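Local coordinates for protein gamma-D-glutamyl-L-lysine dipeptidyl-peptidase (Bacillus cereus ATCC 10987, PDB 3H41) that probably cleaves gamma-D-glutamyl-L-lysine bonds in cell wall peptides as an NlpC/P60 cysteine peptidase, releasing L-Ala-gamma-D-Glu dipeptides, at residues T62-L65 with L66-V70; G98-E102 with K103-Y107; Q109-A112 with D113-E117. One frame throughout, in Å; residues are numbered along the deposited sequence.

Contact 1: residues T62-L65 with L66-V70; sequences TQAL and LGQEV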
loop_
_atom_site.group_PDB
_atom_site.type_symbol
_atom_site.label_atom_id
_atom_site.label_comp_id
_atom_site.label_asym_id
_atom_site.label_seq_id
_atom_site.Cartn_x
_atom_site.Cartn_y
_atom_site.Cartn_z
ATOM N N THR A 62 -0.136 -3.792 8.669
ATOM C CA THR A 62 -0.192 -3.361 7.287
ATOM C C THR A 62 -1.313 -2.339 7.130
ATOM O O THR A 62 -1.946 -1.959 8.095
ATOM C CB THR A 62 -0.407 -4.540 6.310
ATOM O OG1 THR A 62 -0.204 -4.095 4.948
ATOM C CG2 THR A 62 -1.800 -5.163 6.501
ATOM N N GLN A 63 -1.529 -1.879 5.918
ATOM C CA GLN A 63 -2.719 -1.109 5.631
ATOM C C GLN A 63 -3.376 -1.693 4.409
ATOM O O GLN A 63 -2.679 -2.250 3.549
ATOM C CB GLN A 63 -2.374 0.356 5.371
ATOM C CG GLN A 63 -1.907 1.160 6.628
ATOM C CD GLN A 63 -1.578 2.591 6.269
ATOM O OE1 GLN A 63 -0.995 2.854 5.199
ATOM N NE2 GLN A 63 -1.989 3.537 7.124
ATOM N N ALA A 64 -4.708 -1.583 4.336
ATOM C CA ALA A 64 -5.484 -2.102 3.203
ATOM C C ALA A 64 -6.306 -0.972 2.637
ATOM O O ALA A 64 -6.854 -0.159 3.402
ATOM C CB ALA A 64 -6.381 -3.258 3.645
ATOM N N LEU A 65 -6.391 -0.904 1.312
ATOM C CA LEU A 65 -7.101 0.209 0.665
ATOM C C LEU A 65 -8.610 -0.014 0.467
ATOM O O LEU A 65 -9.070 -1.150 0.345
ATOM C CB LEU A 65 -6.489 0.515 -0.701
ATOM C CG LEU A 65 -4.976 0.812 -0.766
ATOM C CD1 LEU A 65 -4.517 1.169 -2.209
ATOM C CD2 LEU A 65 -4.598 1.900 0.249
ATOM N N LEU A 66 -9.348 1.097 0.362
ATOM C CA LEU A 66 -10.747 1.107 -0.032
ATOM C C LEU A 66 -11.020 0.042 -1.089
ATOM O O LEU A 66 -10.320 -0.035 -2.115
ATOM C CB LEU A 66 -11.130 2.477 -0.577
ATOM C CG LEU A 66 -12.599 2.609 -0.978
ATOM C CD1 LEU A 66 -13.443 2.770 0.249
ATOM C CD2 LEU A 66 -12.745 3.815 -1.974
ATOM N N GLY A 67 -12.021 -0.789 -0.825
ATOM C CA GLY A 67 -12.403 -1.851 -1.745
ATOM C C GLY A 67 -11.637 -3.156 -1.696
ATOM O O GLY A 67 -12.067 -4.140 -2.314
ATOM N N GLN A 68 -10.494 -3.192 -0.999
ATOM C CA GLN A 68 -9.723 -4.419 -0.880
ATOM C C GLN A 68 -10.544 -5.439 -0.081
ATOM O O GLN A 68 -11.280 -5.061 0.856
ATOM C CB GLN A 68 -8.366 -4.140 -0.214
ATOM C CG GLN A 68 -7.317 -5.222 -0.398
ATOM C CD GLN A 68 -5.859 -4.708 -0.286
ATOM O OE1 GLN A 68 -5.586 -3.524 0.057
ATOM N NE2 GLN A 68 -4.917 -5.599 -0.602
ATOM N N GLU A 69 -10.468 -6.706 -0.509
ATOM C CA GLU A 69 -11.240 -7.772 0.124
ATOM C C GLU A 69 -10.453 -8.358 1.295
ATOM O O GLU A 69 -9.235 -8.496 1.223
ATOM C CB GLU A 69 -11.531 -8.885 -0.863
ATOM C CG GLU A 69 -12.543 -9.909 -0.343
ATOM C CD GLU A 69 -12.941 -10.938 -1.414
ATOM O OE1 GLU A 69 -13.153 -10.544 -2.584
ATOM O OE2 GLU A 69 -13.051 -12.135 -1.085
ATOM N N VAL A 70 -11.170 -8.712 2.350
ATOM C CA VAL A 70 -10.582 -9.349 3.491
ATOM C C VAL A 70 -11.447 -10.561 3.897
ATOM O O VAL A 70 -12.645 -10.602 3.589
ATOM C CB VAL A 70 -10.447 -8.381 4.726
ATOM C CG1 VAL A 70 -9.700 -7.060 4.330
ATOM C CG2 VAL A 70 -11.796 -8.096 5.390
#
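Leu-65 and Gln-68 are the first and last residues of a type II beta turn that links strand 60-65 to strand 69-76 in the first SH3-like domain. Two hydrogen bonds join them, one between backbone groups and one from the backbone to a side chain. Leu-65 O accepts from Gln-68 N at 2.8 Å, closing the turn. In the opposite sense, Leu-65 N gives its hydrogen to the side-chain oxygen Gln-68 OE1, 3.0 Å away. This donor lies in the plane of the side-chain amide, and the bond is fairly straight, with 157° at the hydrogen. Both backbone polar groups of Leu-65 are thus engaged by one residue. The other end of the amide, NE2, bonds to the carbonyl of His-85, which fixes the rotation of the flat group.

The Gln-68 chain, with CG anti to the backbone N (chi1 -163°) and extended beyond it, folds back beside the end of the strand. Gly-67 adopts a positive phi of 83°, as the third position of a type II turn commonly does.

The leucine side chains lead away from the turn: Leu-65 touches Ser-143, and Leu-66 touches Leu-140 and Val-142, all on strand 139-143. Gln-68 CB rests 3.1 Å from Leu-65 O, and Gln-68 OE1 lies 3.5 Å from Ala-64 CA.

Contact 2: residues G98-E102 with K103-Y107; sequences GWMPE and KQLTY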
loop_
_atom_site.group_PDB
_atom_site.type_symbol
_atom_site.label_atom_id
_atom_site.label_comp_id
_atom_site.label_asym_id
_atom_site.label_seq_id
_atom_site.Cartn_x
_atom_site.Cartn_y
_atom_site.Cartn_z
ATOM N N GLY A 98 -4.201 -9.025 10.669
ATOM C CA GLY A 98 -4.146 -7.960 11.642
ATOM C C GLY A 98 -5.512 -7.524 12.111
ATOM O O GLY A 98 -6.498 -7.956 11.593
ATOM N N TRP A 99 -5.530 -6.632 13.089
ATOM C CA TRP A 99 -6.752 -6.181 13.746
ATOM C C TRP A 99 -7.126 -4.773 13.314
ATOM O O TRP A 99 -6.261 -3.877 13.189
ATOM C CB TRP A 99 -6.567 -6.225 15.269
ATOM C CG TRP A 99 -6.397 -7.594 15.818
ATOM C CD1 TRP A 99 -5.240 -8.302 15.939
ATOM C CD2 TRP A 99 -7.437 -8.417 16.381
ATOM N NE1 TRP A 99 -5.509 -9.543 16.501
ATOM C CE2 TRP A 99 -6.844 -9.628 16.788
ATOM C CE3 TRP A 99 -8.811 -8.248 16.550
ATOM C CZ2 TRP A 99 -7.576 -10.663 17.377
ATOM C CZ3 TRP A 99 -9.544 -9.284 17.134
ATOM C CH2 TRP A 99 -8.926 -10.470 17.539
HETATM N N MSE A 100 -8.416 -4.583 13.067
HETATM C CA MSE A 100 -8.954 -3.310 12.616
HETATM C C MSE A 100 -10.377 -3.085 13.164
HETATM O O MSE A 100 -11.057 -4.049 13.534
HETATM C CB MSE A 100 -8.934 -3.257 11.088
HETATM C CG MSE A 100 -9.778 -4.337 10.392
HETATM SE SE MSE A 100 -9.843 -4.035 8.456
HETATM C CE MSE A 100 -10.875 -2.467 8.526
ATOM N N PRO A 101 -10.836 -1.820 13.229
ATOM C CA PRO A 101 -12.236 -1.609 13.664
ATOM C C PRO A 101 -13.229 -2.170 12.690
ATOM O O PRO A 101 -13.114 -1.931 11.489
ATOM C CB PRO A 101 -12.370 -0.094 13.731
ATOM C CG PRO A 101 -10.948 0.407 13.923
ATOM C CD PRO A 101 -10.113 -0.539 13.124
ATOM N N GLU A 102 -14.202 -2.907 13.205
ATOM C CA GLU A 102 -15.269 -3.456 12.357
ATOM C C GLU A 102 -15.997 -2.388 11.545
ATOM O O GLU A 102 -16.455 -2.646 10.430
ATOM C CB GLU A 102 -16.278 -4.255 13.192
ATOM C CG GLU A 102 -17.154 -5.114 12.276
ATOM C CD GLU A 102 -17.931 -6.187 13.026
ATOM O OE1 GLU A 102 -18.373 -5.902 14.155
ATOM O OE2 GLU A 102 -18.092 -7.299 12.475
ATOM N N LYS A 103 -16.111 -1.196 12.104
ATOM C CA LYS A 103 -16.798 -0.110 11.442
ATOM C C LYS A 103 -16.116 0.407 10.188
ATOM O O LYS A 103 -16.724 1.201 9.464
ATOM C CB LYS A 103 -17.039 1.067 12.391
ATOM C CG LYS A 103 -15.783 1.761 12.917
ATOM C CD LYS A 103 -16.160 2.764 14.000
ATOM C CE LYS A 103 -14.984 3.576 14.481
ATOM N NZ LYS A 103 -15.375 4.518 15.594
ATOM N N GLN A 104 -14.894 -0.065 9.933
ATOM C CA GLN A 104 -14.172 0.260 8.710
ATOM C C GLN A 104 -14.360 -0.767 7.592
ATOM O O GLN A 104 -13.707 -0.659 6.553
ATOM C CB GLN A 104 -12.679 0.440 9.018
ATOM C CG GLN A 104 -12.401 1.725 9.796
ATOM C CD GLN A 104 -10.909 1.956 9.947
ATOM O OE1 GLN A 104 -10.146 0.997 9.998
ATOM N NE2 GLN A 104 -10.495 3.220 10.012
ATOM N N LEU A 105 -15.251 -1.742 7.815
ATOM C CA LEU A 105 -15.543 -2.814 6.845
ATOM C C LEU A 105 -16.974 -2.630 6.359
ATOM O O LEU A 105 -17.809 -2.040 7.049
ATOM C CB LEU A 105 -15.422 -4.195 7.490
ATOM C CG LEU A 105 -14.037 -4.670 7.870
ATOM C CD1 LEU A 105 -14.148 -6.047 8.529
ATOM C CD2 LEU A 105 -13.086 -4.702 6.653
ATOM N N THR A 106 -17.255 -3.125 5.154
ATOM C CA THR A 106 -18.617 -3.154 4.686
ATOM C C THR A 106 -18.821 -4.418 3.845
ATOM O O THR A 106 -17.879 -5.201 3.586
ATOM C CB THR A 106 -18.961 -1.879 3.882
ATOM O OG1 THR A 106 -20.369 -1.851 3.630
ATOM C CG2 THR A 106 -18.197 -1.811 2.590
ATOM N N TYR A 107 -20.071 -4.640 3.446
ATOM C CA TYR A 107 -20.368 -5.687 2.459
ATOM C C TYR A 107 -21.549 -5.213 1.632
ATOM O O TYR A 107 -22.564 -4.823 2.188
ATOM C CB TYR A 107 -20.723 -7.026 3.123
ATOM C CG TYR A 107 -20.927 -8.139 2.088
ATOM C CD1 TYR A 107 -22.166 -8.313 1.454
ATOM C CD2 TYR A 107 -19.873 -8.930 1.677
ATOM C CE1 TYR A 107 -22.352 -9.307 0.491
ATOM C CE2 TYR A 107 -20.039 -9.914 0.706
ATOM C CZ TYR A 107 -21.277 -10.090 0.118
ATOM O OH TYR A 107 -21.442 -11.060 -0.850
#
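Pro-101 O receives the N-H of Gln-104 at 3.0 Å, and one residue further on Glu-102 O receives that of Leu-105, again at 3.0 Å. These two successive i to i+3 bonds make a short 3-10 turn between the end of strand 96-101 and strand 105-106. In both, the donor stands well above the carbonyl plane, 52° out of it, in keeping with the tight winding.

Around this turn the side chains of Met-100, a selenomethionine, Gln-104 and Leu-105 gather. Met-100 has its CG between the backbone N and the carbonyl carbon (chi1 61°), and its chain bends at the last torsion to bring the terminal methyl over the turn. CE then sits 3.5 Å from Gln-104 CB and 3.7 Å from Leu-105 CD2, with SE alongside the same leucine methyl. The selenomethionine chain runs at a slant to both partners.

Pro-101 and Gln-104 instead lie side by side and point the same way, the proline CD 3.5 Å from Gln-104 OE1. Beyond this contact Gln-104 NE2 bonds to the carbonyls of Ser-32 and Thr-34, tying the turn to the end of helix 30-33 and the residue just after it. Lys-103 lays its CG against the proline ring, 4.0 Å from Pro-101 CB, while the carboxylate of Glu-102 forms a salt bridge with Lys-75.

Leu-105 continues inward onto Val-70, Val-72 and Val-80, and Met-100 onto Val-82 and Ile-11. A 3-10 turn placed between the last two strands, with apolar side chains turned into the barrel interior, is characteristic of SH3-like domains such as this one.

Contact 3: residues Q109-A112 with D113-E117; sequences QEFA and DKTNE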
loop_
_atom_site.group_PDB
_atom_site.type_symbol
_atom_site.label_atom_id
_atom_site.label_comp_id
_atom_site.label_asym_id
_atom_site.label_seq_id
_atom_site.Cartn_x
_atom_site.Cartn_y
_atom_site.Cartn_z
ATOM N N GLN A 109 -23.608 -6.651 -1.883
ATOM C CA GLN A 109 -23.645 -7.755 -2.845
ATOM C C GLN A 109 -23.301 -7.320 -4.270
ATOM O O GLN A 109 -22.589 -8.037 -4.996
ATOM C CB GLN A 109 -25.022 -8.433 -2.854
ATOM C CG GLN A 109 -25.023 -9.750 -3.645
ATOM C CD GLN A 109 -24.023 -10.758 -3.092
ATOM O OE1 GLN A 109 -23.996 -11.000 -1.890
ATOM N NE2 GLN A 109 -23.168 -11.316 -3.961
ATOM N N GLU A 110 -23.836 -6.174 -4.685
ATOM C CA GLU A 110 -23.521 -5.619 -6.006
ATOM C C GLU A 110 -22.020 -5.393 -6.177
ATOM O O GLU A 110 -21.451 -5.795 -7.198
ATOM C CB GLU A 110 -24.248 -4.303 -6.269
ATOM C CG GLU A 110 -23.926 -3.748 -7.681
ATOM C CD GLU A 110 -24.601 -2.403 -8.014
ATOM O OE1 GLU A 110 -25.163 -1.757 -7.105
ATOM O OE2 GLU A 110 -24.542 -1.989 -9.198
ATOM N N PHE A 111 -21.380 -4.744 -5.194
ATOM C CA PHE A 111 -19.914 -4.598 -5.227
ATOM C C PHE A 111 -19.216 -5.957 -5.239
ATOM O O PHE A 111 -18.310 -6.202 -6.035
ATOM C CB PHE A 111 -19.401 -3.772 -4.042
ATOM C CG PHE A 111 -17.936 -3.431 -4.128
ATOM C CD1 PHE A 111 -17.505 -2.264 -4.781
ATOM C CD2 PHE A 111 -16.978 -4.270 -3.576
ATOM C CE1 PHE A 111 -16.154 -1.934 -4.868
ATOM C CE2 PHE A 111 -15.622 -3.955 -3.674
ATOM C CZ PHE A 111 -15.208 -2.765 -4.308
ATOM N N ALA A 112 -19.606 -6.834 -4.322
ATOM C CA ALA A 112 -19.042 -8.194 -4.287
ATOM C C ALA A 112 -19.169 -8.903 -5.667
ATOM O O ALA A 112 -18.223 -9.531 -6.141
ATOM C CB ALA A 112 -19.723 -9.013 -3.196
ATOM N N ASP A 113 -20.315 -8.762 -6.320
ATOM C CA ASP A 113 -20.512 -9.377 -7.657
ATOM C C ASP A 113 -19.658 -8.737 -8.758
ATOM O O ASP A 113 -19.398 -9.364 -9.799
ATOM C CB ASP A 113 -21.981 -9.311 -8.058
ATOM C CG ASP A 113 -22.852 -10.225 -7.224
ATOM O OD1 ASP A 113 -22.320 -11.219 -6.681
ATOM O OD2 ASP A 113 -24.058 -9.935 -7.102
ATOM N N LYS A 114 -19.253 -7.482 -8.559
ATOM C CA LYS A 114 -18.533 -6.755 -9.595
ATOM C C LYS A 114 -17.021 -6.754 -9.362
ATOM O O LYS A 114 -16.296 -6.104 -10.084
ATOM C CB LYS A 114 -19.070 -5.328 -9.685
ATOM C CG LYS A 114 -20.478 -5.221 -10.323
ATOM C CD LYS A 114 -20.974 -3.760 -10.296
ATOM C CE LYS A 114 -22.058 -3.485 -11.336
ATOM N NZ LYS A 114 -21.526 -3.416 -12.740
ATOM N N THR A 115 -16.554 -7.524 -8.379
ATOM C CA THR A 115 -15.135 -7.555 -8.008
ATOM C C THR A 115 -14.247 -8.069 -9.125
ATOM O O THR A 115 -13.056 -7.783 -9.161
ATOM C CB THR A 115 -14.877 -8.478 -6.798
ATOM O OG1 THR A 115 -15.215 -9.828 -7.146
ATOM C CG2 THR A 115 -15.682 -8.032 -5.573
ATOM N N ASN A 116 -14.814 -8.879 -10.006
ATOM C CA ASN A 116 -14.050 -9.454 -11.114
ATOM C C ASN A 116 -14.309 -8.764 -12.459
ATOM O O ASN A 116 -13.904 -9.292 -13.504
ATOM C CB ASN A 116 -14.350 -10.954 -11.231
ATOM C CG ASN A 116 -13.719 -11.758 -10.106
ATOM O OD1 ASN A 116 -14.424 -12.366 -9.294
ATOM N ND2 ASN A 116 -12.383 -11.735 -10.034
ATOM N N GLU A 117 -14.944 -7.583 -12.419
ATOM C CA GLU A 117 -15.228 -6.796 -13.616
ATOM C C GLU A 117 -14.108 -5.787 -13.848
ATOM O O GLU A 117 -13.270 -5.583 -12.952
ATOM C CB GLU A 117 -16.619 -6.111 -13.492
ATOM C CG GLU A 117 -17.797 -7.107 -13.634
ATOM C CD GLU A 117 -19.227 -6.477 -13.650
ATOM O OE1 GLU A 117 -19.377 -5.208 -13.672
ATOM O OE2 GLU A 117 -20.210 -7.286 -13.663
#
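Lys-114 runs back along Glu-110, one helical turn earlier, and can be followed outward from the backbone. Its CB lies 3.5 Å from Glu-110 O, and CG, set beside the backbone N (chi1 -72°), comes to 3.3 Å from the same oxygen. CD then passes Glu-110 CG at 3.9 Å, the two side chains lying side by side and pointing the same way. CE reaches 3.6 Å from Glu-110 OE2. At the tip a bend at chi4 (-74°) carries NZ away to Glu-117 OE1, with which it forms a salt bridge of 2.9 Å on the syn side of that carboxylate. Glu-110 would therefore probably add only a longer-range electrostatic attraction for the ammonium group. The aliphatic part of the lysine also packs on Pro-149, Leu-151 and Leu-161.

Lys-114 is also the first residue to leave helical backbone angles, at the C-terminal end of the short helix 109-113, which stands between strand 105-106 of the first SH3-like sheet and strand 119-122 of the next sheet. Its N-H bonds to Phe-111 O, with a weaker bond to Glu-110 O, and a type I beta turn from Lys-114 to Glu-117 follows directly. In one of its two conformers, Thr-115 OG1 donates to Ala-112 O at 3.2 Å, joined there by a weak bond from the Thr-115 N-H.

On the exposed side, Gln-109 and Asp-113 pair across one turn of the helix. Asp-113 N bonds to Gln-109 O, and Gln-109 NE2 donates to Asp-113 OD1 at 2.9 Å. Asp-113 OD1 lies in the amide plane of Gln-109, but the nitrogen comes to it from above the carboxylate plane, the two flat groups being 48° apart. Gln-109 OE1 is bound by the hydroxyl of Tyr-107.

Overall arrangement
The three contacts follow one another along the chain. Contacts 1 and 2 belong to the first SH3-like domain and reach the same antiparallel sheet, their centres about 10 Å apart; Val-70 CG2 and Leu-105 CD2 meet at 3.8 Å where the two contacts pack together. Contact 3 comes after strand 105-106, its centre about 15 Å from that of contact 1 and 19 Å from that of contact 2. Phe-111 packs against the carbonyl of Gly-67, and Ala-112 against Tyr-107, so the helix 109-113 sits against the first domain while also touching strands 147-153 and 157-161 of the second. Strands 60-65 and 96-101 also carry the substrate-binding Glu-61 and Tyr-96.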